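Local coordinates for putative nucleotide-diphospho-sugar transferase (Desulfovibrio desulfuricans subsp. desulfuricans, PDB 3CGX), which probably transfers a sugar from a nucleotide-diphospho-sugar donor, as a putative glycosyltransferase of the GT-A clan whose acceptor is not established, at residues Asp62-Leu65 / Pro66-Lys70; Leu85-Gly88 / Glu89-His93; Tyr216-Leu219 / Arg220-Asp223. One frame throughout, in Å; residues are numbered along the deposited sequence. Where two conformers were deposited one is given.

The three contacts follow one another along the chain, each within a continuous stretch at a helix end. Contact 1 opens helix 65-73, after strand 53-58 of the mixed sheet, and contact 2 opens helix 87-100, after strand 78-81. Their centres lie about 21 Å apart and their nearest atoms about 10 Å, without touching. Contact 3 closes helix 214-221, beyond the last strand, among helices 29-47 and 195-204. Its centre is about 29 Å from that of contact 1 and about 34 Å from that of contact 2, across the chain's centre from the latter. Contacts 1 and 2 thus fix helix starts in the strand-helix half of the GT-A-like core, while contact 3 ends a helix in the helical part.

Contact 1. Residues Asp62-Leu65 / Pro66-Lys70; sequences DADL and PEKFK
A type I beta turn over Asp-62 to Leu-65 leads straight into helix 65-73; the turn ends on Leu-65, which is already the first residue of the helix. The helical ladder begins with the carbonyls of Asp-64 and Leu-65: Lys-68 N donates to Asp-64 O at 3.3 Å, lying in the carbonyl plane, and Phe-69 N donates to Leu-65 O at 2.8 Å with an N-H...O angle of 162°. Pro-66 has no N-H, which costs nothing in the first turn, where backbone N-H groups have no preceding helical carbonyl to bond; its CD packs 3.5 Å from Leu-65 CB. The segment belongs to a beta-alpha-beta crossover, in which helix 65-73 joins the parallel neighbours 53-58 and 78-81 in the sheet of a GT-A-like fold. On the sheet side, Leu-65 and Phe-69 run side by side, CD2 of Leu-65 being 4.1 Å from CE2 of Phe-69. Leu-65 O lies at the edge of the Phe-69 ring, near its plane and 3.3 Å from CD2. That ring also stacks on Tyr-58 and meets Tyr-13 edge-to-face. On the polar side, Lys-68 CD passes 3.5 Å from Asp-64 OD1, yet the charged ends do not meet, OD1 and NZ remaining 4.6 Å apart. Beyond CD the bend at chi3 (76°) turns the lysine so that NZ donates to a water, which itself donates to Asp-64 OD1 at 2.7 Å. Lys-68 also makes a cation-pi contact with Tyr-13.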
loop_
_atom_site.group_PDB
_atom_site.type_symbol
_atom_site.label_atom_id
_atom_site.label_comp_id
_atom_site.label_asym_id
_atom_site.label_seq_id
_atom_site.Cartn_x
_atom_site.Cartn_y
_atom_site.Cartn_z
ATOM N N ASP A 62 5.603 -18.752 5.642
ATOM C CA ASP A 62 6.196 -19.709 6.614
ATOM C C ASP A 62 5.866 -19.344 8.072
ATOM O O ASP A 62 5.566 -18.163 8.407
ATOM C CB ASP A 62 7.694 -19.777 6.396
ATOM C CG ASP A 62 8.067 -20.446 5.027
ATOM O OD1 ASP A 62 7.211 -21.150 4.435
ATOM O OD2 ASP A 62 9.210 -20.258 4.546
ATOM N N ALA A 63 5.957 -20.346 8.942
ATOM C CA ALA A 63 5.590 -20.171 10.362
ATOM C C ALA A 63 6.540 -19.219 11.128
ATOM O O ALA A 63 6.231 -18.805 12.247
ATOM C CB ALA A 63 5.469 -21.513 11.085
ATOM N N ASP A 64 7.662 -18.889 10.517
ATOM C CA ASP A 64 8.646 -17.993 11.138
ATOM C C ASP A 64 8.414 -16.515 10.898
ATOM O O ASP A 64 9.153 -15.685 11.399
ATOM C CB ASP A 64 10.071 -18.388 10.776
ATOM C CG ASP A 64 10.403 -18.245 9.292
ATOM O OD1 ASP A 64 9.614 -17.742 8.482
ATOM O OD2 ASP A 64 11.524 -18.666 8.973
ATOM N N LEU A 65 7.342 -16.170 10.185
ATOM C CA LEU A 65 7.117 -14.783 9.844
ATOM C C LEU A 65 6.851 -13.829 11.017
ATOM O O LEU A 65 7.346 -12.707 10.976
ATOM C CB LEU A 65 6.018 -14.624 8.782
ATOM C CG LEU A 65 6.484 -14.941 7.353
ATOM C CD1 LEU A 65 5.244 -14.831 6.460
ATOM C CD2 LEU A 65 7.674 -14.052 6.788
ATOM N N PRO A 66 6.050 -14.238 12.009
ATOM C CA PRO A 66 5.759 -13.276 13.091
ATOM C C PRO A 66 7.014 -12.668 13.758
ATOM O O PRO A 66 7.146 -11.440 13.892
ATOM C CB PRO A 66 4.875 -14.071 14.048
ATOM C CG PRO A 66 4.224 -15.074 13.192
ATOM C CD PRO A 66 5.234 -15.449 12.127
ATOM N N GLU A 67 7.962 -13.494 14.122
ATOM C CA GLU A 67 9.167 -12.981 14.764
ATOM C C GLU A 67 10.089 -12.317 13.728
ATOM O O GLU A 67 10.880 -11.410 14.053
ATOM C CB GLU A 67 9.877 -14.090 15.553
ATOM C CG GLU A 67 9.133 -14.539 16.776
ATOM C CD GLU A 67 8.944 -13.435 17.812
ATOM O OE1 GLU A 67 9.837 -12.571 17.938
ATOM O OE2 GLU A 67 7.884 -13.435 18.489
ATOM N N LYS A 68 9.974 -12.726 12.476
ATOM C CA LYS A 68 10.789 -12.100 11.398
ATOM C C LYS A 68 10.344 -10.639 11.227
ATOM O O LYS A 68 11.141 -9.699 11.150
ATOM C CB LYS A 68 10.680 -12.856 10.073
ATOM C CG LYS A 68 11.619 -13.979 9.941
ATOM C CD LYS A 68 11.431 -14.708 8.610
ATOM C CE LYS A 68 12.030 -13.886 7.498
ATOM N NZ LYS A 68 12.287 -14.687 6.274
ATOM N N PHE A 69 9.033 -10.451 11.283
ATOM C CA PHE A 69 8.440 -9.118 11.210
ATOM C C PHE A 69 8.796 -8.247 12.408
ATOM O O PHE A 69 9.108 -7.069 12.246
ATOM C CB PHE A 69 6.916 -9.166 10.989
ATOM C CG PHE A 69 6.544 -9.187 9.522
ATOM C CD1 PHE A 69 6.598 -8.001 8.773
ATOM C CD2 PHE A 69 6.251 -10.373 8.884
ATOM C CE1 PHE A 69 6.316 -8.009 7.400
ATOM C CE2 PHE A 69 5.979 -10.395 7.501
ATOM C CZ PHE A 69 6.008 -9.204 6.764
ATOM N N LYS A 70 8.745 -8.832 13.599
ATOM C CA LYS A 70 9.103 -8.087 14.824
ATOM C C LYS A 70 10.579 -7.675 14.770
ATOM O O LYS A 70 10.948 -6.538 15.113
ATOM C CB LYS A 70 8.774 -8.884 16.117
ATOM C CG LYS A 70 7.315 -9.265 16.190
ATOM C CD LYS A 70 6.747 -9.687 17.542
ATOM C CE LYS A 70 7.712 -10.194 18.564
ATOM N NZ LYS A 70 6.945 -11.033 19.594
HETATM O O HOH W 1 9.794 -16.744 6.012
#

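Contact 2. Residues Leu85-Gly88 / Glu89-His93; sequences LDLG and ERMKH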
loop_
_atom_site.group_PDB
_atom_site.type_symbol
_atom_site.label_atom_id
_atom_site.label_comp_id
_atom_site.label_asym_id
_atom_site.label_seq_id
_atom_site.Cartn_x
_atom_site.Cartn_y
_atom_site.Cartn_z
ATOM N N LEU A 85 -8.286 -16.353 0.062
ATOM C CA LEU A 85 -7.841 -17.087 -1.134
ATOM C C LEU A 85 -7.171 -16.209 -2.152
ATOM O O LEU A 85 -6.222 -16.656 -2.811
ATOM C CB LEU A 85 -9.001 -17.820 -1.834
ATOM C CG LEU A 85 -9.209 -19.254 -1.352
ATOM C CD1 LEU A 85 -10.015 -19.273 -0.063
ATOM C CD2 LEU A 85 -9.898 -20.079 -2.440
ATOM N N ASP A 86 -7.672 -14.979 -2.284
ATOM C CA ASP A 86 -7.130 -13.998 -3.231
ATOM C C ASP A 86 -7.009 -12.612 -2.561
ATOM O O ASP A 86 -7.308 -12.455 -1.355
ATOM C CB ASP A 86 -7.965 -13.921 -4.533
ATOM C CG ASP A 86 -9.418 -13.534 -4.302
ATOM O OD1 ASP A 86 -9.728 -12.766 -3.375
ATOM O OD2 ASP A 86 -10.291 -13.984 -5.087
ATOM N N LEU A 87 -6.569 -11.624 -3.336
ATOM C CA LEU A 87 -6.329 -10.282 -2.767
ATOM C C LEU A 87 -7.635 -9.656 -2.311
ATOM O O LEU A 87 -7.686 -8.992 -1.285
ATOM C CB LEU A 87 -5.586 -9.376 -3.735
ATOM C CG LEU A 87 -5.175 -8.002 -3.175
ATOM C CD1 LEU A 87 -4.243 -8.095 -1.966
ATOM C CD2 LEU A 87 -4.507 -7.168 -4.257
ATOM N N GLY A 88 -8.727 -9.957 -3.009
ATOM C CA GLY A 88 -10.004 -9.391 -2.633
ATOM C C GLY A 88 -10.485 -9.969 -1.314
ATOM O O GLY A 88 -10.938 -9.231 -0.447
ATOM N N GLU A 89 -10.401 -11.292 -1.150
ATOM C CA GLU A 89 -10.749 -11.923 0.140
ATOM C C GLU A 89 -9.860 -11.410 1.286
ATOM O O GLU A 89 -10.337 -11.153 2.392
ATOM C CB GLU A 89 -10.707 -13.470 0.075
ATOM C CG GLU A 89 -11.825 -14.054 -0.827
ATOM C CD GLU A 89 -13.216 -13.459 -0.516
ATOM O OE1 GLU A 89 -13.818 -13.851 0.509
ATOM O OE2 GLU A 89 -13.704 -12.595 -1.303
ATOM N N ARG A 90 -8.582 -11.239 0.995
ATOM C CA ARG A 90 -7.612 -10.755 2.013
ATOM C C ARG A 90 -7.978 -9.345 2.472
ATOM O O ARG A 90 -7.974 -9.053 3.662
ATOM C CB ARG A 90 -6.179 -10.831 1.467
ATOM C CG ARG A 90 -5.726 -12.267 1.330
ATOM C CD ARG A 90 -4.459 -12.469 0.559
ATOM N NE ARG A 90 -4.151 -13.906 0.611
ATOM C CZ ARG A 90 -3.041 -14.465 0.140
ATOM N NH1 ARG A 90 -2.106 -13.725 -0.404
ATOM N NH2 ARG A 90 -2.869 -15.776 0.210
HETATM N N MSE A 91 -8.347 -8.482 1.527
HETATM C CA MSE A 91 -8.740 -7.111 1.861
HETATM C C MSE A 91 -10.065 -7.062 2.604
HETATM O O MSE A 91 -10.214 -6.365 3.604
HETATM C CB MSE A 91 -8.820 -6.245 0.606
HETATM C CG MSE A 91 -7.456 -6.001 0.009
HETATM SE SE MSE A 91 -7.308 -4.667 -1.442
HETATM C CE MSE A 91 -8.259 -5.640 -2.843
ATOM N N LYS A 92 -11.046 -7.786 2.092
ATOM C CA LYS A 92 -12.356 -7.876 2.747
ATOM C C LYS A 92 -12.237 -8.337 4.192
ATOM O O LYS A 92 -12.809 -7.730 5.120
ATOM C CB LYS A 92 -13.268 -8.869 2.003
ATOM C CG LYS A 92 -14.682 -8.835 2.492
ATOM C CD LYS A 92 -15.437 -10.048 2.023
ATOM C CE LYS A 92 -15.472 -10.177 0.527
ATOM N NZ LYS A 92 -16.371 -11.373 0.139
ATOM N N HIS A 93 -11.452 -9.395 4.400
ATOM C CA HIS A 93 -11.273 -9.936 5.751
ATOM C C HIS A 93 -10.564 -8.961 6.718
ATOM O O HIS A 93 -10.964 -8.796 7.884
ATOM C CB HIS A 93 -10.551 -11.276 5.695
ATOM C CG HIS A 93 -11.342 -12.342 4.999
ATOM N ND1 HIS A 93 -10.758 -13.425 4.366
ATOM C CD2 HIS A 93 -12.680 -12.456 4.783
ATOM C CE1 HIS A 93 -11.705 -14.183 3.833
ATOM N NE2 HIS A 93 -12.878 -13.609 4.057
#
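Four hydrogen bonds tie Asp-86, Leu-87 and Gly-88 to the following turn. Three are backbone i to i+4 bonds: Arg-90 N to Asp-86 O, Met-91 N to Leu-87 O and Lys-92 N to Gly-88 O, each 2.9 Å long. The fourth comes from a side chain: Glu-89 N donates to Asp-86 OD1 at 2.8 Å, almost straight at 172° and nearly along the C-O bond of the carboxylate. The Asp-86 chi1 of 59° sets its CG between the backbone N and the carbonyl carbon, turning OD1 toward that N-H. The apolar pair is Leu-87 CG and CE of Met-91, a selenomethionine, at 3.9 Å. Aliphatic carbon also meets a carbonyl: Arg-90 CG lies 3.1 Å from Asp-86 O, the oxygen that Arg-90 N bonds, and further out NE bonds to Gly-84 O. The charges are mixed. Asp-86 OD1 and Glu-89 OE2 are 4.5 Å apart. Lys-92 NZ makes a weak 3.3 Å bond to Glu-89 OE2 within a salt bridge and a second salt bridge to Asp-159, and so probably offsets the clustered carboxylates of Glu-89 and Asp-159. The geometry is that of an aspartate N-cap, here starting helix 87-100 of the strand-helix-strand core.

Contact 3. Residues Tyr216-Leu219 / Arg220-Asp223; sequences YALL and REND
Arg-220 buries the largest surface of any residue here, reaching back to both Tyr-216 and Ala-217. Its CG stands opposite the backbone N (chi1 -164°), and a bend at chi3 (63°) folds the guanidinium back along the helix. One face of that group then lies over Ala-217 CA, which is 4.0 Å from Arg-220 CZ and displaced toward the rim. NH1 of Arg-220 comes to the edge of the Tyr-216 ring, in the ring plane and 3.8 Å from Tyr-216 CD1. Because the two planes are 61° apart and NH1 is not above the ring, the geometry is edge contact rather than a stack.

Ala-217 contributes in two ways. Its CB touches NH2 of Arg-220 at 3.8 Å, and its carbonyl has two donors: Glu-221 N at 3.1 Å, tilted from the carbonyl plane, and a water that donates at 2.9 Å to Ala-217 O. The same water accepts a weak bond from Arg-220 NH2, so it links the guanidinium to the helix backbone.

Leu-219 is the buried member, turned onto Leu-198, Leu-201 and Tyr-202 of helix 195-204 and onto Leu-35 of helix 29-47. Its carbonyl serves the helix end. Asn-222 N is shared between Leu-219 O, weakly, and Leu-218 O, weakly as well. The firmer hold comes from the side chain: Leu-218 O lies close to the amide plane of Asn-222, 2.9 Å from ND2, while OD1 of the same amide bonds to Lys-31. Bonding back in this way, the side chain does not cap helix 223-226, although Asn-222 sits at its N-cap position. Regular i to i+4 bonding thus gives way to split, weak bonds as Asn-222 leaves helical backbone angles: a helix C-terminus closed by an asparagine side chain, at the junction of helices 214-221 and 223-226.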
loop_
_atom_site.group_PDB
_atom_site.type_symbol
_atom_site.label_atom_id
_atom_site.label_comp_id
_atom_site.label_asym_id
_atom_site.label_seq_id
_atom_site.Cartn_x
_atom_site.Cartn_y
_atom_site.Cartn_z
ATOM N N TYR A 216 15.415 6.883 -1.027
ATOM C CA TYR A 216 16.078 7.781 -1.976
ATOM C C TYR A 216 17.602 7.696 -1.833
ATOM O O TYR A 216 18.354 7.775 -2.861
ATOM C CB TYR A 216 15.569 9.229 -1.862
ATOM C CG TYR A 216 16.096 10.113 -2.980
ATOM C CD1 TYR A 216 17.306 10.741 -2.849
ATOM C CD2 TYR A 216 15.379 10.309 -4.175
ATOM C CE1 TYR A 216 17.806 11.528 -3.832
ATOM C CE2 TYR A 216 15.891 11.115 -5.169
ATOM C CZ TYR A 216 17.097 11.708 -4.987
ATOM O OH TYR A 216 17.634 12.521 -5.959
ATOM N N ALA A 217 18.093 7.547 -0.602
ATOM C CA ALA A 217 19.550 7.349 -0.413
ATOM C C ALA A 217 20.057 6.137 -1.221
ATOM O O ALA A 217 21.155 6.169 -1.819
ATOM C CB ALA A 217 19.935 7.192 1.101
ATOM N N LEU A 218 19.326 5.035 -1.181
ATOM C CA LEU A 218 19.615 3.873 -1.993
ATOM C C LEU A 218 19.612 4.128 -3.487
ATOM O O LEU A 218 20.398 3.612 -4.209
ATOM C CB LEU A 218 18.586 2.809 -1.749
ATOM C CG LEU A 218 19.000 1.575 -1.051
ATOM C CD1 LEU A 218 20.177 0.919 -1.741
ATOM C CD2 LEU A 218 19.350 2.091 0.262
ATOM N N LEU A 219 18.655 4.891 -3.931
ATOM C CA LEU A 219 18.537 5.247 -5.356
ATOM C C LEU A 219 19.740 6.055 -5.814
ATOM O O LEU A 219 20.283 5.813 -6.878
ATOM C CB LEU A 219 17.244 6.014 -5.664
ATOM C CG LEU A 219 15.892 5.358 -5.308
ATOM C CD1 LEU A 219 14.701 6.303 -5.563
ATOM C CD2 LEU A 219 15.699 4.076 -6.054
ATOM N N ARG A 220 20.155 7.010 -4.981
ATOM C CA ARG A 220 21.301 7.881 -5.262
ATOM C C ARG A 220 22.582 7.035 -5.391
ATOM O O ARG A 220 23.423 7.246 -6.292
ATOM C CB ARG A 220 21.366 8.960 -4.149
ATOM C CG ARG A 220 22.189 10.125 -4.430
ATOM C CD ARG A 220 21.882 11.115 -3.336
ATOM N NE ARG A 220 22.268 10.565 -2.038
ATOM C CZ ARG A 220 21.608 10.756 -0.894
ATOM N NH1 ARG A 220 20.483 11.467 -0.871
ATOM N NH2 ARG A 220 22.069 10.205 0.227
ATOM N N GLU A 221 22.721 6.053 -4.504
ATOM C CA GLU A 221 23.848 5.106 -4.569
ATOM C C GLU A 221 23.838 4.353 -5.876
ATOM O O GLU A 221 24.892 3.986 -6.393
ATOM C CB GLU A 221 23.812 4.038 -3.467
ATOM C CG GLU A 221 24.137 4.488 -2.111
ATOM C CD GLU A 221 24.026 3.350 -1.088
ATOM O OE1 GLU A 221 24.060 2.140 -1.473
ATOM O OE2 GLU A 221 23.908 3.695 0.108
ATOM N N ASN A 222 22.628 4.118 -6.382
ATOM C CA ASN A 222 22.430 3.353 -7.618
ATOM C C ASN A 222 22.225 4.250 -8.835
ATOM O O ASN A 222 21.738 3.812 -9.891
ATOM C CB ASN A 222 21.296 2.322 -7.411
ATOM C CG ASN A 222 21.765 1.126 -6.604
ATOM O OD1 ASN A 222 22.412 0.247 -7.142
ATOM N ND2 ASN A 222 21.494 1.132 -5.279
ATOM N N ASP A 223 22.711 5.486 -8.713
ATOM C CA ASP A 223 22.536 6.487 -9.776
ATOM C C ASP A 223 22.951 5.983 -11.170
ATOM O O ASP A 223 22.181 6.072 -12.156
ATOM C CB ASP A 223 23.279 7.780 -9.427
ATOM C CG ASP A 223 23.069 8.866 -10.489
ATOM O OD1 ASP A 223 22.056 9.600 -10.389
ATOM O OD2 ASP A 223 23.825 8.871 -11.468
HETATM O O HOH W 2 23.404 7.757 -0.955
#